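Local coordinates for signal transduction protein PmrD (PDB 4HN7) that interacts with phosphorylated BasR to mediate transcriptional induction of BasR-activated genes, and so induces polymyxin resistance in some natural isolates of Escherichia coli, at residues E2-K7 against G43-P48; E33-F38 against K65-S70; S47-A52 against L61-V66. All coordinates share one frame; numbering follows the deposited sequence.

Contact 1: residues E2-K7 against G43-P48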
# COMPACT_ATOMS: atom_id res chain seq x y z
N GLU A 2 3.59 -5.64 -15.76
CA GLU A 2 3.03 -4.36 -15.55
C GLU A 2 1.87 -4.24 -16.50
O GLU A 2 1.87 -4.86 -17.56
CB GLU A 2 4.10 -3.34 -15.82
CG GLU A 2 5.26 -3.43 -14.81
CD GLU A 2 6.36 -2.37 -15.04
OE1 GLU A 2 6.61 -2.04 -16.20
OE2 GLU A 2 7.02 -1.88 -14.08
N TRP A 3 0.89 -3.44 -16.13
CA TRP A 3 -0.36 -3.38 -16.85
C TRP A 3 -0.61 -1.96 -17.01
O TRP A 3 -0.38 -1.23 -16.11
CB TRP A 3 -1.44 -3.98 -16.01
CG TRP A 3 -1.22 -5.45 -15.78
CD1 TRP A 3 -0.59 -6.05 -14.71
CD2 TRP A 3 -1.57 -6.53 -16.70
NE1 TRP A 3 -0.53 -7.42 -14.93
CE2 TRP A 3 -1.14 -7.73 -16.12
CE3 TRP A 3 -2.24 -6.58 -17.93
CZ2 TRP A 3 -1.34 -8.94 -16.75
CZ3 TRP A 3 -2.43 -7.78 -18.55
CH2 TRP A 3 -2.01 -8.95 -17.95
N LEU A 4 -1.14 -1.57 -18.14
CA LEU A 4 -1.58 -0.22 -18.33
C LEU A 4 -3.10 -0.18 -18.22
O LEU A 4 -3.80 -0.96 -18.85
CB LEU A 4 -1.15 0.23 -19.71
CG LEU A 4 -0.26 1.47 -19.79
CD1 LEU A 4 0.12 2.04 -18.44
CD2 LEU A 4 1.00 1.15 -20.58
N VAL A 5 -3.62 0.70 -17.41
CA VAL A 5 -5.06 0.80 -17.30
C VAL A 5 -5.62 1.48 -18.53
O VAL A 5 -5.41 2.65 -18.67
CB VAL A 5 -5.45 1.64 -16.12
CG1 VAL A 5 -6.97 1.73 -16.01
CG2 VAL A 5 -4.79 1.09 -14.87
N LYS A 6 -6.34 0.75 -19.38
CA LYS A 6 -6.93 1.31 -20.61
C LYS A 6 -8.30 1.89 -20.39
O LYS A 6 -8.66 2.76 -21.13
CB LYS A 6 -7.03 0.26 -21.70
CG LYS A 6 -5.72 -0.07 -22.42
CD LYS A 6 -5.20 1.12 -23.23
CE LYS A 6 -5.07 0.78 -24.71
NZ LYS A 6 -5.32 1.97 -25.59
N LYS A 7 -9.05 1.41 -19.42
CA LYS A 7 -10.39 1.90 -19.13
C LYS A 7 -10.70 1.63 -17.71
O LYS A 7 -10.34 0.60 -17.24
CB LYS A 7 -11.46 1.11 -19.85
CG LYS A 7 -11.37 0.98 -21.35
CD LYS A 7 -12.08 -0.31 -21.75
CE LYS A 7 -12.36 -0.40 -23.25
NZ LYS A 7 -13.67 0.21 -23.58
N GLY A 43 -4.43 5.43 -18.10
CA GLY A 43 -3.05 5.76 -18.40
C GLY A 43 -2.13 5.53 -17.23
O GLY A 43 -0.95 5.82 -17.35
N ASP A 44 -2.66 5.03 -16.11
CA ASP A 44 -1.84 4.50 -15.02
C ASP A 44 -1.19 3.13 -15.31
O ASP A 44 -1.65 2.30 -16.10
CB ASP A 44 -2.61 4.47 -13.73
CG ASP A 44 -2.87 5.87 -13.17
OD1 ASP A 44 -3.52 6.03 -12.10
OD2 ASP A 44 -2.43 6.84 -13.81
N LEU A 45 -0.03 2.98 -14.70
CA LEU A 45 0.72 1.76 -14.74
C LEU A 45 0.48 1.06 -13.40
O LEU A 45 0.62 1.66 -12.34
CB LEU A 45 2.20 2.09 -14.85
CG LEU A 45 3.24 0.98 -14.81
CD1 LEU A 45 3.27 0.31 -16.13
CD2 LEU A 45 4.61 1.54 -14.53
N LEU A 46 0.19 -0.24 -13.45
CA LEU A 46 0.19 -1.09 -12.26
C LEU A 46 1.32 -2.09 -12.29
O LEU A 46 1.41 -2.85 -13.23
CB LEU A 46 -1.10 -1.88 -12.18
CG LEU A 46 -2.32 -0.99 -12.10
CD1 LEU A 46 -3.48 -1.89 -12.38
CD2 LEU A 46 -2.45 -0.35 -10.74
N SER A 47 2.17 -2.11 -11.28
CA SER A 47 3.34 -2.95 -11.30
C SER A 47 3.23 -3.90 -10.16
O SER A 47 2.87 -3.49 -9.07
CB SER A 47 4.56 -2.06 -11.12
OG SER A 47 4.14 -0.69 -11.24
N PRO A 48 3.54 -5.17 -10.39
CA PRO A 48 3.49 -6.20 -9.35
C PRO A 48 4.38 -5.90 -8.18
O PRO A 48 5.49 -5.50 -8.40
CB PRO A 48 4.02 -7.42 -10.05
CG PRO A 48 4.83 -6.88 -11.14
CD PRO A 48 4.12 -5.69 -11.62

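Contact 2: residues E33-F38 against K65-S70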
# COMPACT_ATOMS: atom_id res chain seq x y z
N GLU A 33 -11.24 -6.72 -11.49
CA GLU A 33 -11.95 -6.15 -10.40
C GLU A 33 -10.89 -5.93 -9.31
O GLU A 33 -10.21 -6.88 -8.88
CB GLU A 33 -12.99 -7.17 -9.98
CG GLU A 33 -14.16 -6.67 -9.16
CD GLU A 33 -15.35 -7.66 -9.24
OE1 GLU A 33 -15.49 -8.52 -8.32
OE2 GLU A 33 -16.12 -7.58 -10.24
N VAL A 34 -10.72 -4.68 -8.89
CA VAL A 34 -9.64 -4.34 -8.00
C VAL A 34 -10.21 -3.60 -6.81
O VAL A 34 -11.31 -3.19 -6.85
CB VAL A 34 -8.51 -3.51 -8.67
CG1 VAL A 34 -8.03 -4.14 -9.96
CG2 VAL A 34 -8.95 -2.10 -8.94
N LYS A 35 -9.41 -3.45 -5.78
CA LYS A 35 -9.77 -2.70 -4.64
C LYS A 35 -8.56 -1.84 -4.28
O LYS A 35 -7.45 -2.34 -4.19
CB LYS A 35 -10.03 -3.70 -3.53
CG LYS A 35 -10.57 -3.08 -2.28
CD LYS A 35 -10.30 -3.97 -1.07
CE LYS A 35 -11.13 -3.55 0.15
NZ LYS A 35 -11.44 -2.09 0.22
N SER A 36 -8.77 -0.55 -4.04
CA SER A 36 -7.67 0.32 -3.63
C SER A 36 -8.21 1.44 -2.82
O SER A 36 -9.34 1.85 -3.00
CB SER A 36 -6.99 0.98 -4.85
OG SER A 36 -5.88 1.80 -4.46
N ASP A 37 -7.37 1.98 -1.97
CA ASP A 37 -7.67 3.24 -1.31
C ASP A 37 -7.26 4.45 -2.18
O ASP A 37 -7.65 5.57 -1.89
CB ASP A 37 -7.00 3.33 0.07
CG ASP A 37 -7.48 2.24 1.05
OD1 ASP A 37 -8.66 1.87 1.00
OD2 ASP A 37 -6.66 1.77 1.86
N PHE A 38 -6.52 4.23 -3.26
CA PHE A 38 -6.10 5.31 -4.12
C PHE A 38 -6.73 5.20 -5.45
O PHE A 38 -7.14 4.14 -5.86
CB PHE A 38 -4.61 5.29 -4.31
CG PHE A 38 -3.88 5.31 -3.03
CD1 PHE A 38 -3.71 4.16 -2.33
CD2 PHE A 38 -3.42 6.49 -2.51
CE1 PHE A 38 -3.04 4.15 -1.14
CE2 PHE A 38 -2.75 6.50 -1.30
CZ PHE A 38 -2.56 5.34 -0.61
N LYS A 65 -5.34 -4.14 -4.77
CA LYS A 65 -5.52 -5.60 -4.57
C LYS A 65 -6.38 -5.96 -5.73
O LYS A 65 -7.37 -5.26 -5.97
CB LYS A 65 -6.25 -5.90 -3.25
CG LYS A 65 -5.76 -7.09 -2.39
CD LYS A 65 -6.40 -7.08 -0.97
CE LYS A 65 -5.50 -7.57 0.21
NZ LYS A 65 -5.78 -7.13 1.66
N VAL A 66 -5.97 -6.97 -6.49
CA VAL A 66 -6.80 -7.53 -7.54
C VAL A 66 -7.71 -8.54 -6.90
O VAL A 66 -7.25 -9.46 -6.34
CB VAL A 66 -6.00 -8.27 -8.60
CG1 VAL A 66 -6.92 -8.97 -9.54
CG2 VAL A 66 -5.15 -7.32 -9.39
N LEU A 67 -9.00 -8.32 -7.00
CA LEU A 67 -9.98 -9.19 -6.43
C LEU A 67 -10.37 -10.28 -7.41
O LEU A 67 -10.68 -11.39 -7.02
CB LEU A 67 -11.20 -8.36 -6.05
CG LEU A 67 -10.87 -7.35 -4.95
CD1 LEU A 67 -12.13 -6.65 -4.51
CD2 LEU A 67 -10.23 -7.98 -3.73
N SER A 68 -10.38 -9.99 -8.70
CA SER A 68 -10.57 -11.04 -9.70
C SER A 68 -10.25 -10.48 -11.06
O SER A 68 -10.27 -9.26 -11.23
CB SER A 68 -12.00 -11.58 -9.73
OG SER A 68 -12.85 -10.78 -10.54
N ALA A 69 -10.00 -11.39 -12.00
CA ALA A 69 -9.69 -11.08 -13.39
C ALA A 69 -10.16 -12.08 -14.43
O ALA A 69 -10.27 -13.27 -14.17
CB ALA A 69 -8.21 -10.91 -13.55
N SER A 70 -10.35 -11.57 -15.63
CA SER A 70 -10.76 -12.36 -16.76
C SER A 70 -10.12 -11.75 -17.93
O SER A 70 -9.68 -10.64 -17.85
CB SER A 70 -12.26 -12.22 -16.92
OG SER A 70 -12.78 -11.54 -15.80

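Contact 3: residues S47-A52 against L61-V66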
# COMPACT_ATOMS: atom_id res chain seq x y z
N SER A 47 2.17 -2.11 -11.28
CA SER A 47 3.34 -2.95 -11.30
C SER A 47 3.23 -3.90 -10.16
O SER A 47 2.87 -3.49 -9.07
CB SER A 47 4.56 -2.06 -11.12
OG SER A 47 4.14 -0.69 -11.24
N PRO A 48 3.54 -5.17 -10.39
CA PRO A 48 3.49 -6.20 -9.35
C PRO A 48 4.38 -5.90 -8.18
O PRO A 48 5.49 -5.50 -8.40
CB PRO A 48 4.02 -7.42 -10.05
CG PRO A 48 4.83 -6.88 -11.14
CD PRO A 48 4.12 -5.69 -11.62
N LEU A 49 3.86 -6.04 -6.97
CA LEU A 49 4.65 -6.14 -5.73
C LEU A 49 4.76 -7.60 -5.22
O LEU A 49 5.84 -8.13 -4.95
CB LEU A 49 3.99 -5.36 -4.59
CG LEU A 49 4.09 -3.84 -4.66
CD1 LEU A 49 3.29 -3.16 -3.58
CD2 LEU A 49 5.55 -3.45 -4.55
N GLN A 50 3.61 -8.21 -5.09
CA GLN A 50 3.44 -9.47 -4.45
C GLN A 50 2.23 -10.15 -5.15
O GLN A 50 1.88 -9.80 -6.30
CB GLN A 50 3.22 -9.21 -2.98
CG GLN A 50 2.50 -10.31 -2.28
CD GLN A 50 2.63 -10.20 -0.82
OE1 GLN A 50 1.64 -10.22 -0.12
NE2 GLN A 50 3.86 -10.06 -0.33
N ASN A 51 1.62 -11.13 -4.49
CA ASN A 51 0.65 -11.97 -5.15
C ASN A 51 -0.57 -11.12 -5.20
O ASN A 51 -1.08 -10.80 -4.13
CB ASN A 51 0.37 -13.26 -4.35
CG ASN A 51 1.44 -14.35 -4.52
OD1 ASN A 51 1.11 -15.46 -4.95
ND2 ASN A 51 2.69 -14.06 -4.15
N ALA A 52 -1.00 -10.70 -6.39
CA ALA A 52 -2.21 -9.84 -6.51
C ALA A 52 -2.14 -8.49 -5.80
O ALA A 52 -3.13 -7.81 -5.70
CB ALA A 52 -3.43 -10.59 -6.03
N LEU A 61 3.73 2.69 -2.05
CA LEU A 61 2.77 3.12 -1.05
C LEU A 61 1.35 3.23 -1.56
O LEU A 61 0.44 3.44 -0.76
CB LEU A 61 3.19 4.50 -0.53
CG LEU A 61 3.58 4.66 0.93
CD1 LEU A 61 4.24 3.43 1.48
CD2 LEU A 61 4.48 5.87 1.04
N HIS A 62 1.15 3.15 -2.87
CA HIS A 62 -0.17 3.25 -3.42
C HIS A 62 -0.54 1.92 -3.99
O HIS A 62 -0.44 1.70 -5.17
CB HIS A 62 -0.16 4.31 -4.47
CG HIS A 62 0.04 5.66 -3.91
ND1 HIS A 62 -0.26 6.80 -4.61
CD2 HIS A 62 0.49 6.07 -2.71
CE1 HIS A 62 0.01 7.85 -3.87
NE2 HIS A 62 0.49 7.44 -2.72
N THR A 63 -1.00 1.04 -3.12
CA THR A 63 -1.22 -0.31 -3.51
C THR A 63 -2.63 -0.53 -3.98
O THR A 63 -3.51 0.29 -3.74
CB THR A 63 -0.91 -1.19 -2.35
OG1 THR A 63 -1.65 -0.69 -1.27
CG2 THR A 63 0.53 -1.08 -1.96
N VAL A 64 -2.80 -1.60 -4.76
CA VAL A 64 -4.12 -2.07 -5.17
C VAL A 64 -4.17 -3.59 -5.12
O VAL A 64 -3.18 -4.23 -5.40
CB VAL A 64 -4.61 -1.57 -6.56
CG1 VAL A 64 -3.67 -0.58 -7.17
CG2 VAL A 64 -4.84 -2.70 -7.51
N LYS A 65 -5.34 -4.14 -4.77
CA LYS A 65 -5.52 -5.60 -4.57
C LYS A 65 -6.38 -5.96 -5.73
O LYS A 65 -7.37 -5.26 -5.97
CB LYS A 65 -6.25 -5.90 -3.25
CG LYS A 65 -5.76 -7.09 -2.39
CD LYS A 65 -6.40 -7.08 -0.97
CE LYS A 65 -5.50 -7.57 0.21
NZ LYS A 65 -5.78 -7.13 1.66
N VAL A 66 -5.97 -6.97 -6.49
CA VAL A 66 -6.80 -7.53 -7.54
C VAL A 66 -7.71 -8.54 -6.90
O VAL A 66 -7.25 -9.46 -6.34
CB VAL A 66 -6.00 -8.27 -8.60
CG1 VAL A 66 -6.92 -8.97 -9.54
CG2 VAL A 66 -5.15 -7.32 -9.39

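Contact 1: residues E2-K7 against G43-P48
Trp3 pairs with Leu46 and Leu4 with Leu45 where the first strand of this small antiparallel barrel meets strand 45-50, the other end of the strand order, and closes the sheet on itself. Trp3-Leu46 is a hydrogen-bonded pair: Trp3 N gives to Leu46 O, and Leu46 N returns a straighter bond to Trp3 O, N-H...O angle 173°. Trp3 CB and Leu46 CB sit side by side on one face of the sheet, 4.4 Å apart, before the indole turns off and leaves its CD1 near Leu46 O. Leu4 and Leu45, a non-hydrogen-bonded pair, project from the reverse face.

Leu45 holds CG anti to its own N (chi1 176°), which brings CD1 back across the seam into the notch beside the Glu2 stem, 3.8 Å from Glu2 CB and close to Trp3 O. Glu2 then leans over the far end of the seam. Glu2 CG lies against CA and CB of Ser47, and its carboxylate goes on past the serine to a salt bridge with Arg58.

On the buried side Val5 is the filler. Its CG2 branch wedges against Asp44 O, at 3.6 Å, and crosses obliquely to Leu46, whose CD1 it meets at 4.1 Å. Leu21 of strand 16-23 packs on both of these side chains, and Val40 also touches Val5, making a hydrophobic patch just beneath the seam.

Past the last paired residues the ladder continues. Val5 N reaches Asp44 O, while Asp44 turns OD1 to the backbone N of Lys41. The final rung is Gly43 N to Val5 O, 3.0 Å long.

Contact 2: residues E33-F38 against K65-S70
A classic beta bulge, in which Leu67 and Ser68 both face Glu33, interrupts the antiparallel ladder between strands 29-35 and 63-71 of the barrel. Glu33 O takes two donors at the bulge. Leu67 N comes in at 2.7 Å, tilted from the carbonyl plane, and Ser68 N comes in at 3.1 Å, in that plane and on a lone pair. Glu33 N in turn gives to Ser68 O. The extra residue shifts the register by one, so that Val34 sits opposite Val66, with Val34 CG1 4.3 Å from Val66 CG2. Lys35 and Lys65 then exchange a regular pair of backbone bonds; the one from Lys65 N to Lys35 O is nearly straight at 172°.

The bulge also turns Leu67 toward the partner strand. With CG beside the backbone N (chi1 -64°), its CD1 lies against Lys35 CB at 3.8 Å, so a leucine branch packs on the root of a lysine. At the other end Ser68 OG stands 3.7 Å from Glu33 CB.

Beyond the pairing, Ser36 OG accepts from Phe38 N in an ST turn. Strand cohesion here rests mainly on main-chain bonds, with thin apolar packing on both faces. The lysine ends lead away from the seam; that of Lys35 lies near Arg16, where the like charges would be expected to repel.

Contact 3: residues S47-A52 against L61-V66
Leu49 reaches across to the methyl of Thr63 in an antiparallel meander, in which the middle strand, 53-56, runs between 45-50 and 63-71. The outer two strands do not pair here, so they are joined by a side chain at one end and, at the other, by the turn that leads into the middle strand.

Leu49 CB points at the opposite segment but is still 6.1 Å from Thr63 CG2. One atom further out, Leu49 CG is 5.3 Å from Thr63 CG2. There the chain forks: CD2 turns off, whereas CD1 stays in the extended line, anti to CA (chi2 174°), and arrives at the methyl group. Leu49 CD1 and Thr63 CG2 meet at 3.8 Å, methyl against methyl, the two side chains crossing at about a right angle. Thr63 offers its methyl because CG2 lies anti to its carbonyl carbon, with OG1 taking the crowded position between N and C. The second subunit is close by: Leu49 packs on Gln50 of that chain, and Thr63 on its Thr63, so this methyl contact lies at the interface between the two subunits. Gln50 OE1 also bonds to Lys60 NZ of the second subunit.

At the other end Ala52 has positive phi (61°), in the left-handed region, and forms part of the tight turn between strands 45-50 and 53-56. Its carbonyl is directed at strand 63-71, where Val66 N donates to it and Lys65 CA makes a CA-H...O contact with the same oxygen. This adds a rung next to the bonds between strands 53-56 and 63-71. Alongside the rung, Ala52 CB lies 4.0 Å from Val66 O.

All three contacts belong to one barrel sheet. Contact 1 seals it between the two ends of the strand order, and contact 2 joins neighbours further round. Contact 3 reaches over an intervening strand, so it has one backbone bond where the others have ladders. Contacts 1 and 3 share strand 45-50 and touch through Leu46 CD2 and Val64 CG1. Contacts 2 and 3 share strand 63-71 and are tied by Ser36 OG to Thr63 O. Contacts 1 and 3 are partly buried, the former with aliphatic packing under its seam; contact 2 is a surface pairing edged by charged and polar residues. Contacts 2 and 3 both meet the second subunit, which does not touch contact 1.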